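Local atomic coordinates of NURA (Sulfolobus solfataricus, PDB entry 2YGK), a protein that acts as a manganese-dependent nuclease in DNA double-strand break repair, probably working with the HerA helicase to resect DNA ends. Residues Tyr21-Tyr26 and Thr212-Ile217; Gly60-Pro65 and Val309-Met314; Val160-Ile165 and Met179-Phe184. All blocks are in the same frame, centred on the assembly; numbering follows the deposited sequence. Where two conformers were deposited one is given.

Contact 1 of 3, residues Tyr21-Tyr26 and Thr212-Ile217; sequences YNIANY and TDYPDI
Tyr26 reaches from helix 17-38 to the loop ahead of helix 216-223 and accepts a hydrogen bond on its phenol oxygen: Asp213 N donates to Tyr26 OH (2.9 Å, N-H...O 159°). The ring gets there because its CG stands anti to the backbone N (chi1 160°). The Asp213 carboxylate crosses the Tyr26 side chain obliquely although the two planes are only 11° apart; OD2 is 3.6 Å from Tyr26 CZ and forms a salt bridge with Lys99 of the second subunit. One turn back lies the tighter, buried part. There Ile23 and Tyr214 cross at about a right angle, and both Ile23 methyl branches crowd the hydroxyl: CD1, in plane at the ring edge, lies 3.0 Å and CG2 3.1 Å from Tyr214 OH, which is bonded to Ile68 O of the second subunit. The Tyr26-Asp213 side is looser and partly open to solvent. A leucine in place of Tyr26 would probably leave Asp213 N without this acceptor and the loop less firmly held. Thr212 OG1 donates to Tyr214 O (2.9 Å), just ahead of the N-cap residue Pro215. This is a helix-to-loop contact built into the NurA homodimer interface, the loop meeting helix 17-38 and the second subunit alike.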
loop_
_atom_site.group_PDB
_atom_site.type_symbol
_atom_site.label_atom_id
_atom_site.label_comp_id
_atom_site.label_asym_id
_atom_site.label_seq_id
_atom_site.Cartn_x
_atom_site.Cartn_y
_atom_site.Cartn_z
ATOM N N TYR A 21 0.858 16.907 23.216
ATOM C CA TYR A 21 0.599 18.257 23.702
ATOM C C TYR A 21 0.657 19.265 22.552
ATOM O O TYR A 21 -0.267 20.060 22.374
ATOM C CB TYR A 21 1.569 18.646 24.840
ATOM C CG TYR A 21 1.031 18.300 26.224
ATOM C CD1 TYR A 21 0.047 19.084 26.825
ATOM C CD2 TYR A 21 1.483 17.176 26.918
ATOM C CE1 TYR A 21 -0.472 18.767 28.083
ATOM C CE2 TYR A 21 0.967 16.848 28.178
ATOM C CZ TYR A 21 -0.007 17.648 28.753
ATOM O OH TYR A 21 -0.515 17.318 29.989
ATOM N N ASN A 22 1.726 19.206 21.758
ATOM C CA ASN A 22 1.899 20.123 20.621
ATOM C C ASN A 22 0.690 20.170 19.688
ATOM O O ASN A 22 0.180 21.251 19.382
ATOM C CB ASN A 22 3.155 19.775 19.808
ATOM C CG ASN A 22 4.433 20.191 20.500
ATOM O OD1 ASN A 22 4.418 20.716 21.616
ATOM N ND2 ASN A 22 5.559 19.942 19.844
ATOM N N ILE A 23 0.241 18.999 19.247
ATOM C CA ILE A 23 -0.940 18.902 18.403
ATOM C C ILE A 23 -2.155 19.502 19.147
ATOM O O ILE A 23 -2.847 20.393 18.645
ATOM C CB ILE A 23 -1.202 17.413 17.926
ATOM C CG1 ILE A 23 -0.015 16.875 17.104
ATOM C CG2 ILE A 23 -2.489 17.314 17.109
ATOM C CD1 ILE A 23 0.373 17.715 15.913
ATOM N N ALA A 24 -2.429 18.998 20.354
ATOM C CA ALA A 24 -3.598 19.429 21.133
ATOM C C ALA A 24 -3.745 20.949 21.168
ATOM O O ALA A 24 -4.741 21.501 20.689
ATOM C CB ALA A 24 -3.526 18.881 22.558
ATOM N N ASN A 25 -2.745 21.618 21.735
ATOM C CA ASN A 25 -2.730 23.080 21.823
ATOM C C ASN A 25 -2.931 23.735 20.455
ATOM O O ASN A 25 -3.846 24.536 20.287
ATOM C CB ASN A 25 -1.421 23.578 22.476
ATOM C CG ASN A 25 -1.384 23.344 23.983
ATOM O OD1 ASN A 25 -2.100 22.492 24.514
ATOM N ND2 ASN A 25 -0.547 24.109 24.675
ATOM N N TYR A 26 -2.090 23.384 19.478
ATOM C CA TYR A 26 -2.216 23.949 18.129
ATOM C C TYR A 26 -3.669 23.928 17.680
ATOM O O TYR A 26 -4.198 24.946 17.244
ATOM C CB TYR A 26 -1.351 23.199 17.111
ATOM C CG TYR A 26 -1.775 23.404 15.655
ATOM C CD1 TYR A 26 -1.244 24.449 14.884
ATOM C CD2 TYR A 26 -2.703 22.540 15.050
ATOM C CE1 TYR A 26 -1.622 24.627 13.549
ATOM C CE2 TYR A 26 -3.095 22.717 13.714
ATOM C CZ TYR A 26 -2.552 23.759 12.973
ATOM O OH TYR A 26 -2.930 23.930 11.665
ATOM N N THR A 212 -6.094 23.844 7.929
ATOM C CA THR A 212 -5.186 23.524 9.019
ATOM C C THR A 212 -4.326 22.321 8.651
ATOM O O THR A 212 -4.460 21.765 7.565
ATOM C CB THR A 212 -5.953 23.234 10.324
ATOM O OG1 THR A 212 -6.628 21.971 10.231
ATOM C CG2 THR A 212 -6.964 24.349 10.621
ATOM N N ASP A 213 -3.438 21.934 9.563
ATOM C CA ASP A 213 -2.563 20.794 9.344
ATOM C C ASP A 213 -3.331 19.491 9.348
ATOM O O ASP A 213 -2.847 18.503 8.809
ATOM C CB ASP A 213 -1.463 20.724 10.410
ATOM C CG ASP A 213 -0.409 21.812 10.255
ATOM O OD1 ASP A 213 -0.163 22.264 9.118
ATOM O OD2 ASP A 213 0.182 22.201 11.284
ATOM N N TYR A 214 -4.516 19.491 9.957
ATOM C CA TYR A 214 -5.372 18.306 10.038
ATOM C C TYR A 214 -6.568 18.429 9.084
ATOM O O TYR A 214 -6.919 19.525 8.668
ATOM C CB TYR A 214 -5.821 18.091 11.494
ATOM C CG TYR A 214 -4.709 17.529 12.338
ATOM C CD1 TYR A 214 -3.745 18.350 12.897
ATOM C CD2 TYR A 214 -4.589 16.161 12.527
ATOM C CE1 TYR A 214 -2.687 17.806 13.651
ATOM C CE2 TYR A 214 -3.564 15.615 13.265
ATOM C CZ TYR A 214 -2.608 16.430 13.826
ATOM O OH TYR A 214 -1.579 15.858 14.553
ATOM N N PRO A 215 -7.184 17.302 8.703
ATOM C CA PRO A 215 -8.340 17.475 7.826
ATOM C C PRO A 215 -9.610 17.960 8.544
ATOM O O PRO A 215 -9.769 17.779 9.760
ATOM C CB PRO A 215 -8.522 16.087 7.213
ATOM C CG PRO A 215 -7.815 15.161 8.102
ATOM C CD PRO A 215 -6.721 15.907 8.751
ATOM N N ASP A 216 -10.492 18.580 7.758
ATOM C CA ASP A 216 -11.718 19.239 8.250
ATOM C C ASP A 216 -12.616 18.284 8.989
ATOM O O ASP A 216 -13.222 18.636 10.019
ATOM C CB ASP A 216 -12.522 19.806 7.093
ATOM C CG ASP A 216 -11.843 20.978 6.412
ATOM O OD1 ASP A 216 -11.089 21.729 7.067
ATOM O OD2 ASP A 216 -12.082 21.151 5.199
ATOM N N ILE A 217 -12.679 17.075 8.446
ATOM C CA ILE A 217 -13.539 16.024 8.949
ATOM C C ILE A 217 -13.087 15.643 10.339
ATOM O O ILE A 217 -13.927 15.341 11.180
ATOM C CB ILE A 217 -13.575 14.794 7.992
ATOM C CG1 ILE A 217 -14.765 13.874 8.323
ATOM C CG2 ILE A 217 -12.256 14.029 8.023
ATOM C CD1 ILE A 217 -14.922 12.632 7.374
#

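Contact 2 of 3, residues Gly60-Pro65 and Val309-Met314; sequences GSFGRP and VRFSAM
Phe311 drops its ring onto strand 54-65 and meets both the backbone of Gly60 and Ser61 and the side chain of Phe62. With chi1 at -73°, its CG lies anti to the carbonyl carbon, and the ring edge faces the strand: CE2 sits 3.5 Å from Gly60 O, and CD2 is also 3.5 Å from Ser61 N. Phe62 sets CD1 over one face of this ring, toward its rim, 3.9 Å from Phe311 CG. To do so it holds its own CG between the backbone N and the carbonyl carbon (chi1 89°). The side chains cross at about a right angle and the ring planes stand at 54°, an oblique pairing with centroids 5.5 Å apart. Val309 places CG2 3.5 Å from Gly60 N. Gly60 has no CB, and one would run into Val309 O; its absence lets the CA atoms of Gly60 and Val309 lie 5.0 Å apart. Arg316 and Ile319 also touch Phe62, and Met1 of the second subunit packs on Phe311. With no hydrogen bond between the segments, the contact rests on van der Waals packing, ring against ring and ring edge against backbone, on the strand that also carries the manganese ligand Asp58.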
loop_
_atom_site.group_PDB
_atom_site.type_symbol
_atom_site.label_atom_id
_atom_site.label_comp_id
_atom_site.label_asym_id
_atom_site.label_seq_id
_atom_site.Cartn_x
_atom_site.Cartn_y
_atom_site.Cartn_z
ATOM N N GLY A 60 -14.961 -4.499 -3.459
ATOM C CA GLY A 60 -13.905 -5.184 -2.715
ATOM C C GLY A 60 -12.955 -5.804 -3.699
ATOM O O GLY A 60 -13.365 -6.126 -4.814
ATOM N N SER A 61 -11.701 -5.984 -3.282
ATOM C CA SER A 61 -10.664 -6.481 -4.157
ATOM C C SER A 61 -9.416 -6.895 -3.398
ATOM O O SER A 61 -9.212 -6.481 -2.284
ATOM C CB SER A 61 -10.205 -5.389 -5.125
ATOM O OG SER A 61 -9.229 -4.600 -4.455
ATOM N N PHE A 62 -8.578 -7.698 -4.044
ATOM C CA PHE A 62 -7.291 -8.027 -3.507
ATOM C C PHE A 62 -6.466 -8.663 -4.606
ATOM O O PHE A 62 -7.005 -9.159 -5.589
ATOM C CB PHE A 62 -7.401 -8.958 -2.284
ATOM C CG PHE A 62 -7.392 -10.407 -2.617
ATOM C CD1 PHE A 62 -8.559 -11.037 -3.050
ATOM C CD2 PHE A 62 -6.200 -11.144 -2.532
ATOM C CE1 PHE A 62 -8.551 -12.399 -3.383
ATOM C CE2 PHE A 62 -6.164 -12.508 -2.881
ATOM C CZ PHE A 62 -7.348 -13.135 -3.317
ATOM N N GLY A 63 -5.161 -8.637 -4.407
ATOM C CA GLY A 63 -4.234 -9.299 -5.304
ATOM C C GLY A 63 -3.026 -9.757 -4.543
ATOM O O GLY A 63 -2.481 -9.000 -3.755
ATOM N N ARG A 64 -2.633 -11.006 -4.752
ATOM C CA ARG A 64 -1.492 -11.570 -4.052
ATOM C C ARG A 64 -0.369 -11.927 -5.033
ATOM O O ARG A 64 -0.575 -12.724 -5.951
ATOM C CB ARG A 64 -1.894 -12.788 -3.222
ATOM C CG ARG A 64 -0.818 -13.139 -2.219
ATOM C CD ARG A 64 -1.099 -14.371 -1.379
ATOM N NE ARG A 64 0.140 -14.828 -0.717
ATOM C CZ ARG A 64 0.689 -16.051 -0.813
ATOM N NH1 ARG A 64 0.134 -17.025 -1.534
ATOM N NH2 ARG A 64 1.817 -16.316 -0.159
ATOM N N PRO A 65 0.814 -11.315 -4.849
ATOM C CA PRO A 65 1.998 -11.606 -5.672
ATOM C C PRO A 65 2.379 -13.064 -5.585
ATOM O O PRO A 65 2.614 -13.567 -4.505
ATOM C CB PRO A 65 3.093 -10.747 -5.031
ATOM C CG PRO A 65 2.332 -9.599 -4.408
ATOM C CD PRO A 65 1.029 -10.160 -3.957
ATOM N N VAL A 309 -18.985 -7.487 -0.104
ATOM C CA VAL A 309 -17.931 -7.597 -1.097
ATOM C C VAL A 309 -16.548 -7.814 -0.488
ATOM O O VAL A 309 -15.627 -8.180 -1.203
ATOM C CB VAL A 309 -17.880 -6.356 -2.040
ATOM C CG1 VAL A 309 -19.107 -6.330 -2.863
ATOM C CG2 VAL A 309 -17.692 -5.056 -1.269
ATOM N N ARG A 310 -16.409 -7.547 0.808
ATOM C CA ARG A 310 -15.099 -7.614 1.466
ATOM C C ARG A 310 -14.471 -8.991 1.281
ATOM O O ARG A 310 -15.154 -10.009 1.341
ATOM C CB ARG A 310 -15.216 -7.340 2.963
ATOM C CG ARG A 310 -13.976 -6.687 3.583
ATOM C CD ARG A 310 -14.217 -6.360 5.068
ATOM N NE ARG A 310 -14.237 -7.601 5.826
ATOM C CZ ARG A 310 -13.149 -8.285 6.192
ATOM N NH1 ARG A 310 -11.927 -7.827 5.898
ATOM N NH2 ARG A 310 -13.289 -9.433 6.863
ATOM N N PHE A 311 -13.164 -9.017 1.067
ATOM C CA PHE A 311 -12.476 -10.284 1.005
ATOM C C PHE A 311 -11.852 -10.532 2.356
ATOM O O PHE A 311 -10.826 -9.942 2.692
ATOM C CB PHE A 311 -11.442 -10.307 -0.141
ATOM C CG PHE A 311 -12.065 -10.393 -1.511
ATOM C CD1 PHE A 311 -12.392 -11.621 -2.045
ATOM C CD2 PHE A 311 -12.357 -9.265 -2.235
ATOM C CE1 PHE A 311 -12.995 -11.724 -3.287
ATOM C CE2 PHE A 311 -12.949 -9.368 -3.453
ATOM C CZ PHE A 311 -13.268 -10.607 -3.989
ATOM N N SER A 312 -12.500 -11.382 3.146
ATOM C CA SER A 312 -11.900 -11.895 4.385
ATOM C C SER A 312 -10.534 -12.563 4.100
ATOM O O SER A 312 -10.285 -13.083 2.995
ATOM C CB SER A 312 -12.828 -12.927 5.057
ATOM O OG SER A 312 -12.884 -14.130 4.303
ATOM N N ALA A 313 -9.669 -12.563 5.114
ATOM C CA ALA A 313 -8.475 -13.382 5.106
ATOM C C ALA A 313 -8.801 -14.803 4.620
ATOM O O ALA A 313 -8.082 -15.371 3.794
ATOM C CB ALA A 313 -7.888 -13.425 6.488
HETATM N N MSE A 314 -9.888 -15.364 5.135
HETATM C CA MSE A 314 -10.351 -16.692 4.738
HETATM C C MSE A 314 -10.703 -16.757 3.258
HETATM O O MSE A 314 -10.321 -17.709 2.588
HETATM C CB MSE A 314 -11.570 -17.093 5.578
HETATM C CG MSE A 314 -12.143 -18.470 5.274
HETATM SE SE MSE A 314 -13.270 -19.105 6.755
HETATM C CE MSE A 314 -11.869 -20.005 7.800
#

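Contact 3 of 3, residues Val160-Ile165 and Met179-Phe184; sequences VDLNGI and MLLNQF
Leu181 points out of helix 171-193 at the short helix 162-166, and its CD2 methyl receives two side chains. The Leu162 side chain crosses that of Leu181 at about a right angle, CD2 to CD2 at 3.5 Å, whereas Ile165 comes in at a slant, its CD1 3.7 Å from Leu181 CD2. Extension of Leu181 toward the short helix follows from its first torsion, with CG anti to the backbone N (chi1 -173°). Leu162 starts off to one side of the long helix, but its branched end swings back to touch. One turn further along, Phe184 offers a ring edge to Val160: CG2 of the valine lies near the ring plane, 4.0 Å from Phe184 CE2, with the side chains again roughly perpendicular. Val160, the first residue past helix 151-159, has the positive phi of a Schellman motif, and Asp161 N-caps the following helix through a weak bond from Gly164 N to its OD1 (3.1 Å). The chain thus turns from one helix into the next in front of Leu181 and Phe184. Around this apolar patch, Ile157 of helix 151-159 packs on Phe184, Leu115 of helix 104-123 on Leu162, and Leu177 and Leu178 of helix 171-193 on Ile165.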
loop_
_atom_site.group_PDB
_atom_site.type_symbol
_atom_site.label_atom_id
_atom_site.label_comp_id
_atom_site.label_asym_id
_atom_site.label_seq_id
_atom_site.Cartn_x
_atom_site.Cartn_y
_atom_site.Cartn_z
ATOM N N VAL A 160 -17.265 0.181 -23.384
ATOM C CA VAL A 160 -17.238 -0.336 -22.019
ATOM C C VAL A 160 -16.830 -1.796 -22.018
ATOM O O VAL A 160 -17.508 -2.644 -21.455
ATOM C CB VAL A 160 -18.608 -0.149 -21.302
ATOM C CG1 VAL A 160 -18.515 -0.612 -19.851
ATOM C CG2 VAL A 160 -19.077 1.316 -21.388
ATOM N N ASP A 161 -15.700 -2.067 -22.651
ATOM C CA ASP A 161 -15.236 -3.433 -22.854
ATOM C C ASP A 161 -14.139 -3.779 -21.842
ATOM O O ASP A 161 -12.945 -3.636 -22.130
ATOM C CB ASP A 161 -14.736 -3.577 -24.300
ATOM C CG ASP A 161 -14.485 -5.031 -24.716
ATOM O OD1 ASP A 161 -14.690 -5.958 -23.888
ATOM O OD2 ASP A 161 -14.079 -5.236 -25.890
ATOM N N LEU A 162 -14.545 -4.226 -20.653
ATOM C CA LEU A 162 -13.572 -4.604 -19.617
ATOM C C LEU A 162 -12.687 -5.736 -20.091
ATOM O O LEU A 162 -11.473 -5.642 -19.974
ATOM C CB LEU A 162 -14.246 -5.035 -18.320
ATOM C CG LEU A 162 -14.728 -3.927 -17.411
ATOM C CD1 LEU A 162 -15.306 -4.560 -16.170
ATOM C CD2 LEU A 162 -13.605 -2.968 -17.069
ATOM N N ASN A 163 -13.301 -6.798 -20.617
ATOM C CA ASN A 163 -12.551 -7.950 -21.148
ATOM C C ASN A 163 -11.479 -7.520 -22.149
ATOM O O ASN A 163 -10.399 -8.108 -22.194
ATOM C CB ASN A 163 -13.486 -8.991 -21.799
ATOM C CG ASN A 163 -14.224 -9.858 -20.774
ATOM O OD1 ASN A 163 -14.861 -9.346 -19.844
ATOM N ND2 ASN A 163 -14.154 -11.178 -20.954
ATOM N N GLY A 164 -11.788 -6.486 -22.933
ATOM C CA GLY A 164 -10.845 -5.910 -23.890
ATOM C C GLY A 164 -9.682 -5.160 -23.255
ATOM O O GLY A 164 -8.524 -5.369 -23.619
ATOM N N ILE A 165 -10.000 -4.269 -22.315
ATOM C CA ILE A 165 -8.992 -3.451 -21.644
ATOM C C ILE A 165 -8.027 -4.338 -20.864
ATOM O O ILE A 165 -6.817 -4.102 -20.859
ATOM C CB ILE A 165 -9.646 -2.398 -20.713
ATOM C CG1 ILE A 165 -10.343 -1.316 -21.538
ATOM C CG2 ILE A 165 -8.612 -1.755 -19.804
ATOM C CD1 ILE A 165 -11.243 -0.405 -20.729
HETATM N N MSE A 179 -8.144 4.076 -15.987
HETATM C CA MSE A 179 -8.410 5.403 -15.459
HETATM C C MSE A 179 -9.425 6.126 -16.338
HETATM O O MSE A 179 -10.420 6.661 -15.842
HETATM C CB MSE A 179 -7.118 6.209 -15.380
HETATM C CG MSE A 179 -6.213 5.760 -14.264
HETATM SE SE MSE A 179 -4.569 6.761 -14.189
HETATM C CE MSE A 179 -5.312 8.477 -13.604
ATOM N N LEU A 180 -9.175 6.129 -17.645
ATOM C CA LEU A 180 -10.105 6.731 -18.602
ATOM C C LEU A 180 -11.513 6.149 -18.477
ATOM O O LEU A 180 -12.489 6.892 -18.353
ATOM C CB LEU A 180 -9.614 6.557 -20.041
ATOM C CG LEU A 180 -9.002 7.780 -20.728
ATOM C CD1 LEU A 180 -8.742 7.464 -22.195
ATOM C CD2 LEU A 180 -9.899 9.017 -20.625
ATOM N N LEU A 181 -11.605 4.821 -18.479
ATOM C CA LEU A 181 -12.895 4.140 -18.323
ATOM C C LEU A 181 -13.689 4.665 -17.121
ATOM O O LEU A 181 -14.878 4.985 -17.225
ATOM C CB LEU A 181 -12.699 2.625 -18.180
ATOM C CG LEU A 181 -14.005 1.825 -18.173
ATOM C CD1 LEU A 181 -14.869 2.196 -19.382
ATOM C CD2 LEU A 181 -13.757 0.331 -18.112
ATOM N N ASN A 182 -13.033 4.755 -15.977
ATOM C CA ASN A 182 -13.699 5.317 -14.813
ATOM C C ASN A 182 -14.205 6.756 -15.044
ATOM O O ASN A 182 -15.338 7.077 -14.691
ATOM C CB ASN A 182 -12.781 5.264 -13.621
ATOM C CG ASN A 182 -12.412 3.865 -13.253
ATOM O OD1 ASN A 182 -13.065 2.921 -13.662
ATOM N ND2 ASN A 182 -11.367 3.719 -12.462
ATOM N N GLN A 183 -13.390 7.606 -15.659
ATOM C CA GLN A 183 -13.795 8.995 -15.923
ATOM C C GLN A 183 -15.023 9.051 -16.834
ATOM O O GLN A 183 -15.936 9.843 -16.610
ATOM C CB GLN A 183 -12.639 9.819 -16.515
ATOM C CG GLN A 183 -11.536 10.152 -15.502
ATOM C CD GLN A 183 -10.382 10.998 -16.055
ATOM O OE1 GLN A 183 -10.225 11.189 -17.268
ATOM N NE2 GLN A 183 -9.561 11.507 -15.146
ATOM N N PHE A 184 -15.053 8.180 -17.828
ATOM C CA PHE A 184 -16.158 8.083 -18.761
ATOM C C PHE A 184 -17.385 7.528 -18.067
ATOM O O PHE A 184 -18.495 8.025 -18.274
ATOM C CB PHE A 184 -15.752 7.211 -19.943
ATOM C CG PHE A 184 -16.876 6.883 -20.893
ATOM C CD1 PHE A 184 -17.348 7.829 -21.802
ATOM C CD2 PHE A 184 -17.441 5.612 -20.905
ATOM C CE1 PHE A 184 -18.373 7.512 -22.689
ATOM C CE2 PHE A 184 -18.464 5.285 -21.804
ATOM C CZ PHE A 184 -18.928 6.236 -22.694
#

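In the fold
Contact 2 is the one beside the active site: its Val309 side chain lies about 5 Å from that of Asp58 and about 8 Å from that of Asp133, the two residues that bind manganese, and Gly60 is about 6 Å from the ion. Contacts 1 and 3 lie away from the metal, on opposite sides of the chain's centre, with their own centres 40 Å apart. Contact 3 is nested in sequence within the loops closed by both others, and its nearest atoms are about 12 Å from contact 2. Contacts 1 and 2 cross along the chain, have centres 34 Å apart, and both touch the second subunit, whereas contact 3 joins helices within one subunit.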